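Side-chain contacts in Sf11-rnase (Nicotiana alata, PDB 1IOO), which cleaves RNA as a secreted T2-family ribonuclease of the tobacco style and is associated with gametophytic self-incompatibility: residues 29-34 and 110-115; 9-14 and 116-121; 65-70 and 102-107. One frame throughout, in Å; residues are numbered along the deposited sequence.

Contact 1: 29-34 and 110-115. With NAG (2-acetamido-2-deoxy-beta-D-glucopyranose), chain C; MAN (alpha-D-mannopyranose), chain B; NAG (2-acetamido-2-deoxy-beta-D-glucopyranose), chain D.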
loop_
_atom_site.group_PDB
_atom_site.type_symbol
_atom_site.label_atom_id
_atom_site.label_comp_id
_atom_site.label_asym_id
_atom_site.label_seq_id
_atom_site.Cartn_x
_atom_site.Cartn_y
_atom_site.Cartn_z
ATOM N N PHE A 29 -5.781 -1.340 7.495
ATOM C CA PHE A 29 -4.991 -1.011 6.325
ATOM C C PHE A 29 -5.530 -1.720 5.101
ATOM O O PHE A 29 -6.031 -2.842 5.187
ATOM C CB PHE A 29 -3.517 -1.392 6.513
ATOM C CG PHE A 29 -2.797 -0.539 7.510
ATOM C CD1 PHE A 29 -2.860 -0.832 8.865
ATOM C CD2 PHE A 29 -2.075 0.579 7.095
ATOM C CE1 PHE A 29 -2.221 -0.029 9.800
ATOM C CE2 PHE A 29 -1.431 1.396 8.023
ATOM C CZ PHE A 29 -1.505 1.092 9.379
ATOM N N THR A 30 -5.468 -1.036 3.967
ATOM C CA THR A 30 -5.894 -1.610 2.704
ATOM C C THR A 30 -4.783 -1.469 1.684
ATOM O O THR A 30 -3.847 -0.698 1.886
ATOM C CB THR A 30 -7.157 -0.927 2.154
ATOM O OG1 THR A 30 -6.899 0.466 1.970
ATOM C CG2 THR A 30 -8.326 -1.115 3.110
ATOM N N ILE A 31 -4.865 -2.226 0.599
ATOM C CA ILE A 31 -3.834 -2.165 -0.424
ATOM C C ILE A 31 -3.996 -0.939 -1.313
ATOM O O ILE A 31 -5.093 -0.650 -1.798
ATOM C CB ILE A 31 -3.887 -3.391 -1.344
ATOM C CG1 ILE A 31 -3.670 -4.665 -0.530
ATOM C CG2 ILE A 31 -2.845 -3.252 -2.452
ATOM C CD1 ILE A 31 -4.031 -5.930 -1.288
ATOM N N HIS A 32 -2.904 -0.204 -1.497
ATOM C CA HIS A 32 -2.891 0.934 -2.411
ATOM C C HIS A 32 -2.263 0.507 -3.720
ATOM O O HIS A 32 -2.674 0.929 -4.804
ATOM C CB HIS A 32 -2.080 2.096 -1.839
ATOM C CG HIS A 32 -1.999 3.271 -2.761
ATOM N ND1 HIS A 32 -3.119 3.924 -3.230
ATOM C CD2 HIS A 32 -0.936 3.898 -3.317
ATOM C CE1 HIS A 32 -2.748 4.902 -4.039
ATOM N NE2 HIS A 32 -1.429 4.907 -4.108
ATOM N N GLY A 33 -1.264 -0.359 -3.604
ATOM C CA GLY A 33 -0.596 -0.884 -4.773
ATOM C C GLY A 33 0.507 -1.876 -4.466
ATOM O O GLY A 33 0.870 -2.130 -3.315
ATOM N N LEU A 34 0.990 -2.490 -5.539
ATOM C CA LEU A 34 2.112 -3.411 -5.511
ATOM C C LEU A 34 3.039 -3.007 -6.631
ATOM O O LEU A 34 2.779 -3.303 -7.799
ATOM C CB LEU A 34 1.619 -4.854 -5.688
ATOM C CG LEU A 34 2.670 -5.966 -5.593
ATOM C CD1 LEU A 34 3.407 -5.883 -4.262
ATOM C CD2 LEU A 34 2.000 -7.325 -5.752
ATOM N N ARG A 110 -2.106 -11.975 -1.085
ATOM C CA ARG A 110 -1.306 -12.863 -0.241
ATOM C C ARG A 110 -0.371 -12.067 0.666
ATOM O O ARG A 110 -0.276 -12.337 1.865
ATOM C CB ARG A 110 -0.479 -13.820 -1.108
ATOM C CG ARG A 110 0.378 -14.804 -0.318
ATOM C CD ARG A 110 1.047 -15.819 -1.235
ATOM N NE ARG A 110 2.277 -15.321 -1.851
ATOM C CZ ARG A 110 3.424 -15.151 -1.198
ATOM N NH1 ARG A 110 3.504 -15.436 0.097
ATOM N NH2 ARG A 110 4.498 -14.711 -1.842
ATOM N N LEU A 111 0.322 -11.087 0.093
ATOM C CA LEU A 111 1.251 -10.276 0.871
ATOM C C LEU A 111 0.520 -9.459 1.929
ATOM O O LEU A 111 1.009 -9.302 3.047
ATOM C CB LEU A 111 2.062 -9.361 -0.053
ATOM C CG LEU A 111 2.944 -10.125 -1.047
ATOM C CD1 LEU A 111 3.759 -9.145 -1.876
ATOM C CD2 LEU A 111 3.873 -11.067 -0.302
ATOM N N LYS A 112 -0.648 -8.933 1.575
ATOM C CA LYS A 112 -1.443 -8.158 2.517
ATOM C C LYS A 112 -1.862 -9.028 3.707
ATOM O O LYS A 112 -1.816 -8.600 4.860
ATOM C CB LYS A 112 -2.684 -7.610 1.798
ATOM C CG LYS A 112 -3.482 -6.552 2.550
ATOM C CD LYS A 112 -4.692 -7.127 3.250
ATOM C CE LYS A 112 -5.670 -6.013 3.612
ATOM N NZ LYS A 112 -6.811 -6.491 4.441
ATOM N N ASP A 113 -2.243 -10.265 3.406
ATOM C CA ASP A 113 -2.698 -11.212 4.417
ATOM C C ASP A 113 -1.576 -11.606 5.373
ATOM O O ASP A 113 -1.829 -12.122 6.462
ATOM C CB ASP A 113 -3.253 -12.457 3.729
ATOM C CG ASP A 113 -3.968 -13.375 4.688
ATOM O OD1 ASP A 113 -4.930 -12.915 5.332
ATOM O OD2 ASP A 113 -3.571 -14.553 4.794
ATOM N N LYS A 114 -0.336 -11.369 4.963
ATOM C CA LYS A 114 0.815 -11.699 5.792
ATOM C C LYS A 114 0.949 -10.751 6.972
ATOM O O LYS A 114 1.651 -11.053 7.939
ATOM C CB LYS A 114 2.111 -11.611 4.978
ATOM C CG LYS A 114 2.454 -12.834 4.151
ATOM C CD LYS A 114 3.713 -12.586 3.315
ATOM C CE LYS A 114 4.904 -12.144 4.168
ATOM N NZ LYS A 114 5.396 -13.197 5.105
ATOM N N PHE A 115 0.276 -9.607 6.905
ATOM C CA PHE A 115 0.435 -8.623 7.951
ATOM C C PHE A 115 -0.867 -8.187 8.590
ATOM O O PHE A 115 -1.955 -8.282 8.020
ATOM C CB PHE A 115 1.115 -7.354 7.413
ATOM C CG PHE A 115 2.396 -7.610 6.682
ATOM C CD1 PHE A 115 2.431 -7.626 5.289
ATOM C CD2 PHE A 115 3.566 -7.862 7.385
ATOM C CE1 PHE A 115 3.624 -7.895 4.605
ATOM C CE2 PHE A 115 4.759 -8.131 6.719
ATOM C CZ PHE A 115 4.793 -8.149 5.330
HETATM C C1 NAG C . -5.803 -11.332 8.669
HETATM C C2 NAG C . -4.931 -12.475 9.175
HETATM C C3 NAG C . -5.278 -13.779 8.442
HETATM C C4 NAG C . -6.794 -14.063 8.515
HETATM C C5 NAG C . -7.574 -12.824 8.053
HETATM C C6 NAG C . -9.076 -12.979 8.208
HETATM C C7 NAG C . -2.756 -11.907 10.038
HETATM C C8 NAG C . -1.337 -11.441 9.762
HETATM N N2 NAG C . -3.532 -12.147 8.986
HETATM O O3 NAG C . -4.556 -14.844 9.043
HETATM O O4 NAG C . -7.143 -15.182 7.667
HETATM O O5 NAG C . -7.189 -11.671 8.830
HETATM O O6 NAG C . -9.441 -13.102 9.576
HETATM O O7 NAG C . -3.139 -12.040 11.200
HETATM C C1 MAN B . -1.885 -17.720 8.381
HETATM C C2 MAN B . -1.128 -16.448 8.771
HETATM C C3 MAN B . -1.244 -15.411 7.649
HETATM C C4 MAN B . -0.757 -16.002 6.326
HETATM C C5 MAN B . -1.540 -17.281 6.022
HETATM C C6 MAN B . -1.056 -17.988 4.770
HETATM O O2 MAN B . 0.238 -16.756 9.009
HETATM O O3 MAN B . -0.477 -14.262 7.974
HETATM O O4 MAN B . -0.951 -15.060 5.281
HETATM O O5 MAN B . -1.412 -18.212 7.123
HETATM O O6 MAN B . 0.071 -18.807 5.044
HETATM C C1 NAG D . -6.847 -6.195 9.370
HETATM C C2 NAG D . -7.698 -7.216 10.144
HETATM C C3 NAG D . -6.889 -8.472 10.452
HETATM C C4 NAG D . -6.331 -9.036 9.153
HETATM C C5 NAG D . -5.470 -7.965 8.482
HETATM C C6 NAG D . -4.895 -8.439 7.163
HETATM C C7 NAG D . -9.383 -6.956 11.849
HETATM C C8 NAG D . -9.678 -6.586 13.292
HETATM N N2 NAG D . -8.184 -6.627 11.376
HETATM O O3 NAG D . -7.729 -9.436 11.072
HETATM O O4 NAG D . -5.541 -10.203 9.432
HETATM O O5 NAG D . -6.276 -6.800 8.196
HETATM O O6 NAG D . -5.923 -8.647 6.206
HETATM O O7 NAG D . -10.240 -7.535 11.174
HETATM O O HOH W 1 -4.906 -4.930 6.681
HETATM O O HOH W 2 -8.500 -4.198 5.256
#
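Phe29 sends its ring away from Lys112 and offers it only a carbonyl oxygen. The ring meets that of Trp11 with planes at about 45°, and Leu117, Leu121 and Ile166 pack round it. On the partner segment, one face of the Phe115 ring carries the CB of Lys114, offset toward the rim, while Phe170 also touches this aromatic. Here helix 101-113 packs against strand 30-37 in the alpha-plus-beta fold of the RNase T2 family. The contact centres on Ile31, whose CG1 lies 3.6 Å from CG of Lys112. With CG of Lys112 anti to the backbone N (chi1 -168°) and a bend at chi2, the inner methylenes CB and CG lie over Ile31 and the amine turns to the glycan. A lysine suits this place because one side chain supplies both a greasy stem and a charged tip. Its NZ, whose position is less sure, donates to O6 of the first N-acetylglucosamine, and to a water 3.0 Å from NZ that in turn donates to Phe29 O. With an alanine here, Ile31 would probably lose much of this cover, and perhaps the sugar O6 the lysine's N-H donor. Further along the strand, Leu34 and Leu111 cross at about a right angle and touch through their CD1 methyls, 4.1 Å apart; the branched leucines fill the apolar interface. The strand carries the proton donor His32, which forms a classic beta bulge with Gly33 opposite Val8. At the glycan side, Asp113 is gripped by three sugar bonds: its backbone O accepts from N2 of the second N-acetylglucosamine (163° at the hydrogen) and from mannose O3, while mannose O4 donates to Asp113 OD2 at 2.7 Å.

Contact 2: 9-14 and 116-121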
loop_
_atom_site.group_PDB
_atom_site.type_symbol
_atom_site.label_atom_id
_atom_site.label_comp_id
_atom_site.label_asym_id
_atom_site.label_seq_id
_atom_site.Cartn_x
_atom_site.Cartn_y
_atom_site.Cartn_z
ATOM N N LEU A 9 0.596 -0.142 1.564
ATOM C CA LEU A 9 -0.641 -0.233 2.326
ATOM C C LEU A 9 -1.103 1.142 2.778
ATOM O O LEU A 9 -0.343 1.907 3.375
ATOM C CB LEU A 9 -0.453 -1.134 3.549
ATOM C CG LEU A 9 -0.063 -2.587 3.241
ATOM C CD1 LEU A 9 0.211 -3.325 4.545
ATOM C CD2 LEU A 9 -1.167 -3.287 2.459
ATOM N N THR A 10 -2.361 1.439 2.488
ATOM C CA THR A 10 -2.967 2.711 2.837
ATOM C C THR A 10 -3.679 2.645 4.183
ATOM O O THR A 10 -4.286 1.634 4.528
ATOM C CB THR A 10 -4.079 3.088 1.828
ATOM O OG1 THR A 10 -3.514 3.323 0.536
ATOM C CG2 THR A 10 -4.846 4.313 2.306
ATOM N N TRP A 11 -3.549 3.712 4.961
ATOM C CA TRP A 11 -4.343 3.856 6.164
ATOM C C TRP A 11 -5.573 4.674 5.776
ATOM O O TRP A 11 -5.477 5.882 5.578
ATOM C CB TRP A 11 -3.543 4.559 7.269
ATOM C CG TRP A 11 -4.320 4.744 8.553
ATOM C CD1 TRP A 11 -4.533 5.918 9.215
ATOM C CD2 TRP A 11 -5.003 3.728 9.306
ATOM N NE1 TRP A 11 -5.307 5.702 10.328
ATOM C CE2 TRP A 11 -5.612 4.368 10.409
ATOM C CE3 TRP A 11 -5.160 2.341 9.154
ATOM C CZ2 TRP A 11 -6.369 3.671 11.356
ATOM C CZ3 TRP A 11 -5.916 1.644 10.097
ATOM C CH2 TRP A 11 -6.512 2.315 11.184
ATOM N N PRO A 12 -6.727 4.010 5.574
ATOM C CA PRO A 12 -7.985 4.642 5.159
ATOM C C PRO A 12 -8.366 5.962 5.802
ATOM O O PRO A 12 -8.728 6.910 5.102
ATOM C CB PRO A 12 -9.013 3.542 5.378
ATOM C CG PRO A 12 -8.220 2.317 5.034
ATOM C CD PRO A 12 -6.943 2.573 5.809
ATOM N N ALA A 13 -8.299 6.034 7.125
ATOM C CA ALA A 13 -8.660 7.267 7.810
ATOM C C ALA A 13 -7.849 8.444 7.281
ATOM O O ALA A 13 -8.379 9.540 7.095
ATOM C CB ALA A 13 -8.467 7.109 9.305
ATOM N N SER A 14 -6.563 8.219 7.036
ATOM C CA SER A 14 -5.709 9.275 6.516
ATOM C C SER A 14 -6.010 9.545 5.042
ATOM O O SER A 14 -6.117 10.696 4.621
ATOM C CB SER A 14 -4.236 8.898 6.684
ATOM O OG SER A 14 -3.389 9.958 6.275
ATOM N N ASP A 116 -0.708 -7.731 9.824
ATOM C CA ASP A 116 -1.736 -7.084 10.595
ATOM C C ASP A 116 -1.068 -5.927 11.302
ATOM O O ASP A 116 -0.811 -5.973 12.503
ATOM C CB ASP A 116 -2.380 -8.027 11.619
ATOM C CG ASP A 116 -3.610 -7.415 12.276
ATOM O OD1 ASP A 116 -3.813 -6.183 12.147
ATOM O OD2 ASP A 116 -4.373 -8.160 12.931
ATOM N N LEU A 117 -0.690 -4.933 10.503
ATOM C CA LEU A 117 0.065 -3.787 10.988
ATOM C C LEU A 117 -0.659 -3.038 12.083
ATOM O O LEU A 117 -0.023 -2.495 12.983
ATOM C CB LEU A 117 0.421 -2.851 9.828
ATOM C CG LEU A 117 1.214 -3.481 8.675
ATOM C CD1 LEU A 117 1.653 -2.382 7.720
ATOM C CD2 LEU A 117 2.435 -4.238 9.200
ATOM N N LEU A 118 -1.983 -2.984 12.012
ATOM C CA LEU A 118 -2.733 -2.304 13.048
ATOM C C LEU A 118 -2.488 -2.966 14.404
ATOM O O LEU A 118 -2.279 -2.290 15.410
ATOM C CB LEU A 118 -4.229 -2.307 12.717
ATOM C CG LEU A 118 -5.083 -1.482 13.679
ATOM C CD1 LEU A 118 -4.615 -0.033 13.685
ATOM C CD2 LEU A 118 -6.538 -1.565 13.255
ATOM N N ARG A 119 -2.501 -4.297 14.415
ATOM C CA ARG A 119 -2.259 -5.053 15.636
ATOM C C ARG A 119 -0.788 -4.938 16.066
ATOM O O ARG A 119 -0.486 -4.794 17.251
ATOM C CB ARG A 119 -2.648 -6.520 15.418
ATOM C CG ARG A 119 -2.354 -7.454 16.590
ATOM C CD ARG A 119 -3.070 -7.042 17.867
ATOM N NE ARG A 119 -2.864 -8.036 18.921
ATOM C CZ ARG A 119 -3.082 -7.821 20.214
ATOM N NH1 ARG A 119 -3.517 -6.641 20.633
ATOM N NH2 ARG A 119 -2.855 -8.790 21.095
ATOM N N THR A 120 0.120 -4.997 15.097
ATOM C CA THR A 120 1.543 -4.860 15.392
ATOM C C THR A 120 1.831 -3.509 16.037
ATOM O O THR A 120 2.573 -3.417 17.015
ATOM C CB THR A 120 2.390 -5.030 14.119
ATOM O OG1 THR A 120 2.228 -6.366 13.629
ATOM C CG2 THR A 120 3.864 -4.772 14.418
ATOM N N LEU A 121 1.233 -2.455 15.496
ATOM C CA LEU A 121 1.419 -1.140 16.070
ATOM C C LEU A 121 0.847 -1.094 17.485
ATOM O O LEU A 121 1.477 -0.574 18.404
ATOM C CB LEU A 121 0.760 -0.085 15.169
ATOM C CG LEU A 121 1.541 0.167 13.871
ATOM C CD1 LEU A 121 0.699 0.954 12.878
ATOM C CD2 LEU A 121 2.836 0.903 14.191
#
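Leu117 and Leu118, in the first turn of helix 117-123, meet Leu9 and Trp11 across an apolar seam where strand 4-10 gives way to helix 12-18. Just before them, Asp116 takes the N-cap position. Its OD1 accepts from Arg119 N at 3.2 Å, and the N-H arrives from above the carboxylate plane, 64° out of it. Aspartate suits the cap because its short side chain can fold back to a backbone N-H that the helix itself leaves without a carbonyl partner. Leu117 follows, pointing toward the strand. Its CD1 meets CD1 of Leu9 at 3.6 Å, close for two methyls. In both leucines CG stands anti to the carbonyl carbon (chi1 -61° for Leu9 and -57° for Leu117), which sends the branches of each toward the other segment, where the two side chains run obliquely past each other. Leu118 brings a single methyl, CD1, obliquely to the six-membered part of the Trp11 indole, 3.9 Å from CH2, with CZ3 a little farther off. The indole is long enough to bridge from the strand end to the helix, and the ring N-H is used too, NE1 donating to Arg195 O. Arg119, next in sequence, turns outward to the surface. Thr120 and Leu121 then face helix 134-145, touching Val144 and Ala140 respectively, and helix 117-123 is thus wedged between that helix and the sheet: Leu117 reaches both Val144 and Ile166 of strand 162-170, Leu9 lies on Ile31 of strand 30-37, and Trp11 packs against Phe194 in the C-terminal strand 192-194.

Contact 3: 65-70 and 102-107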
loop_
_atom_site.group_PDB
_atom_site.type_symbol
_atom_site.label_atom_id
_atom_site.label_comp_id
_atom_site.label_asym_id
_atom_site.label_seq_id
_atom_site.Cartn_x
_atom_site.Cartn_y
_atom_site.Cartn_z
ATOM N N LYS A 65 -12.711 -5.689 -0.788
ATOM C CA LYS A 65 -12.458 -5.541 0.630
ATOM C C LYS A 65 -10.999 -5.161 0.912
ATOM O O LYS A 65 -10.730 -4.128 1.519
ATOM C CB LYS A 65 -12.787 -6.838 1.381
ATOM C CG LYS A 65 -12.437 -6.783 2.863
ATOM C CD LYS A 65 -12.691 -8.114 3.561
ATOM C CE LYS A 65 -12.265 -8.036 5.020
ATOM N NZ LYS A 65 -12.477 -9.323 5.746
ATOM N N HIS A 66 -10.067 -5.975 0.429
ATOM C CA HIS A 66 -8.648 -5.789 0.736
ATOM C C HIS A 66 -7.980 -4.698 -0.085
ATOM O O HIS A 66 -6.977 -4.133 0.345
ATOM C CB HIS A 66 -7.915 -7.115 0.576
ATOM C CG HIS A 66 -8.377 -8.155 1.545
ATOM N ND1 HIS A 66 -9.137 -9.245 1.172
ATOM C CD2 HIS A 66 -8.238 -8.232 2.888
ATOM C CE1 HIS A 66 -9.446 -9.946 2.249
ATOM N NE2 HIS A 66 -8.914 -9.353 3.303
ATOM N N TRP A 67 -8.505 -4.439 -1.276
ATOM C CA TRP A 67 -7.984 -3.386 -2.149
ATOM C C TRP A 67 -9.111 -2.425 -2.501
ATOM O O TRP A 67 -9.281 -2.027 -3.651
ATOM C CB TRP A 67 -7.404 -4.004 -3.432
ATOM C CG TRP A 67 -6.429 -3.121 -4.195
ATOM C CD1 TRP A 67 -6.484 -1.760 -4.350
ATOM C CD2 TRP A 67 -5.300 -3.562 -4.960
ATOM N NE1 TRP A 67 -5.458 -1.331 -5.165
ATOM C CE2 TRP A 67 -4.718 -2.417 -5.553
ATOM C CE3 TRP A 67 -4.724 -4.815 -5.203
ATOM C CZ2 TRP A 67 -3.588 -2.489 -6.373
ATOM C CZ3 TRP A 67 -3.601 -4.888 -6.019
ATOM C CH2 TRP A 67 -3.046 -3.730 -6.594
ATOM N N MET A 68 -9.886 -2.057 -1.489
ATOM C CA MET A 68 -11.031 -1.192 -1.695
ATOM C C MET A 68 -10.651 0.074 -2.442
ATOM O O MET A 68 -9.688 0.754 -2.086
ATOM C CB MET A 68 -11.674 -0.834 -0.354
ATOM C CG MET A 68 -13.062 -0.226 -0.495
ATOM S SD MET A 68 -13.865 0.103 1.084
ATOM C CE MET A 68 -14.216 -1.567 1.676
ATOM N N GLN A 69 -11.395 0.363 -3.504
ATOM C CA GLN A 69 -11.182 1.576 -4.282
ATOM C C GLN A 69 -11.963 2.715 -3.633
ATOM O O GLN A 69 -13.098 3.008 -4.001
ATOM C CB GLN A 69 -11.619 1.318 -5.721
ATOM C CG GLN A 69 -10.918 0.091 -6.317
ATOM C CD GLN A 69 -11.516 -0.352 -7.633
ATOM O OE1 GLN A 69 -10.961 -0.099 -8.702
ATOM N NE2 GLN A 69 -12.663 -1.016 -7.562
ATOM N N LEU A 70 -11.327 3.319 -2.636
ATOM C CA LEU A 70 -11.920 4.338 -1.774
ATOM C C LEU A 70 -12.478 5.556 -2.509
ATOM O O LEU A 70 -13.393 6.199 -2.002
ATOM C CB LEU A 70 -10.877 4.794 -0.751
ATOM C CG LEU A 70 -10.347 3.682 0.159
ATOM C CD1 LEU A 70 -9.191 4.217 0.992
ATOM C CD2 LEU A 70 -11.472 3.166 1.044
ATOM N N ASN A 102 -3.965 -12.300 -12.941
ATOM C CA ASN A 102 -4.504 -13.057 -11.819
ATOM C C ASN A 102 -3.479 -13.269 -10.702
ATOM O O ASN A 102 -3.809 -13.113 -9.526
ATOM C CB ASN A 102 -5.038 -14.408 -12.298
ATOM C CG ASN A 102 -6.330 -14.279 -13.076
ATOM O OD1 ASN A 102 -6.791 -15.234 -13.704
ATOM N ND2 ASN A 102 -6.936 -13.099 -13.026
ATOM N N THR A 103 -2.248 -13.630 -11.053
ATOM C CA THR A 103 -1.249 -13.889 -10.018
ATOM C C THR A 103 -0.677 -12.596 -9.445
ATOM O O THR A 103 -0.180 -12.585 -8.321
ATOM C CB THR A 103 -0.140 -14.819 -10.516
ATOM O OG1 THR A 103 0.499 -14.251 -11.655
ATOM C CG2 THR A 103 -0.739 -16.165 -10.901
ATOM N N TYR A 104 -0.750 -11.508 -10.205
ATOM C CA TYR A 104 -0.305 -10.218 -9.694
ATOM C C TYR A 104 -1.240 -9.747 -8.580
ATOM O O TYR A 104 -0.798 -9.403 -7.479
ATOM C CB TYR A 104 -0.256 -9.186 -10.823
ATOM C CG TYR A 104 -0.055 -7.759 -10.352
ATOM C CD1 TYR A 104 -1.126 -6.873 -10.294
ATOM C CD2 TYR A 104 1.209 -7.294 -9.988
ATOM C CE1 TYR A 104 -0.951 -5.550 -9.892
ATOM C CE2 TYR A 104 1.402 -5.965 -9.578
ATOM C CZ TYR A 104 0.311 -5.100 -9.536
ATOM O OH TYR A 104 0.464 -3.790 -9.133
ATOM N N PHE A 105 -2.541 -9.755 -8.853
ATOM C CA PHE A 105 -3.497 -9.371 -7.828
ATOM C C PHE A 105 -3.545 -10.413 -6.710
ATOM O O PHE A 105 -3.702 -10.067 -5.541
ATOM C CB PHE A 105 -4.884 -9.134 -8.430
ATOM C CG PHE A 105 -5.009 -7.806 -9.119
ATOM C CD1 PHE A 105 -4.696 -7.664 -10.470
ATOM C CD2 PHE A 105 -5.380 -6.680 -8.395
ATOM C CE1 PHE A 105 -4.746 -6.422 -11.090
ATOM C CE2 PHE A 105 -5.433 -5.425 -9.002
ATOM C CZ PHE A 105 -5.115 -5.295 -10.353
ATOM N N GLY A 106 -3.377 -11.682 -7.071
ATOM C CA GLY A 106 -3.374 -12.734 -6.066
ATOM C C GLY A 106 -2.206 -12.552 -5.115
ATOM O O GLY A 106 -2.327 -12.781 -3.908
ATOM N N LEU A 107 -1.062 -12.151 -5.661
ATOM C CA LEU A 107 0.123 -11.912 -4.840
ATOM C C LEU A 107 -0.117 -10.754 -3.881
ATOM O O LEU A 107 0.222 -10.834 -2.700
ATOM C CB LEU A 107 1.344 -11.601 -5.706
ATOM C CG LEU A 107 2.615 -11.252 -4.914
ATOM C CD1 LEU A 107 2.998 -12.427 -4.020
ATOM C CD2 LEU A 107 3.755 -10.918 -5.861
#
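Two backbone N-H groups, of Ser83 and Trp84, grip OE1 of Gln69, two residues beyond the Trp67 whose indole meets Phe105 and Tyr104. The same amide gives its NE2 to Gly77 O, so both ends of the flat group are held and its rotation is fixed. Glutamine fits because it can accept and donate at once. Gln69 is also the centre of an inverse gamma turn and, with Leu70, is expected by similarity to bind the 3'-phosphate end of RNA. Before this loop, Trp67 leaves helix 57-66, and its indole swings toward helix 101-113 with CG anti to the backbone N (chi1 -160°). Phe105 answers with one side of its ring: CE2 lies 3.5 Å above one face of the indole, offset toward the rim, and CD2 is 3.5 Å from CZ3 of Trp67. The pair is oblique, with planes at 39° and centroids 5.0 Å apart. Tyr104 adds a looser touch, its CE1 4.3 Å from CH2 of Trp67. These two helix neighbours also pack on each other, for Tyr104 CD1 sits 3.6 Å above a face of the Phe105 ring, while CD1 of Phe105 lies at the tyrosine's edge. A tyrosine suits its place because the ring joins the aromatic cluster while its hydroxyl bonds to Leu34 O. The cluster continues, with Trp84 meeting Trp67 and Phe55 meeting Phe105, both edge-to-face. Trp67 thereby sits between strand 30-37, where it touches Ile31, and helix 82-92, where it touches Gln87, a probable active-site residue; Tyr104, on helix 101-113, touches the proton acceptor His91, also of helix 82-92.

Overall arrangement
Strand 30-37 joins the three sites. In contact 1 it packs on helix 101-113; its Thr30 O lies 2.7 Å from Thr10 N of contact 2, a probable hydrogen bond between sheet neighbours. Ile31 N is 2.9 Å from His66 O, tying contact 1 to contact 3, which uses the same helix. The centre of contact 1 is about 10 Å from that of contact 2 and about 8 Å from that of contact 3, whereas the centres of contacts 2 and 3 are about 16 Å apart and these two do not touch. His32 belongs to contact 1, while the side chain of the proton acceptor His91 is about 4 Å from that of Tyr104, so contacts 1 and 3 probably help to shape the surroundings of the active site.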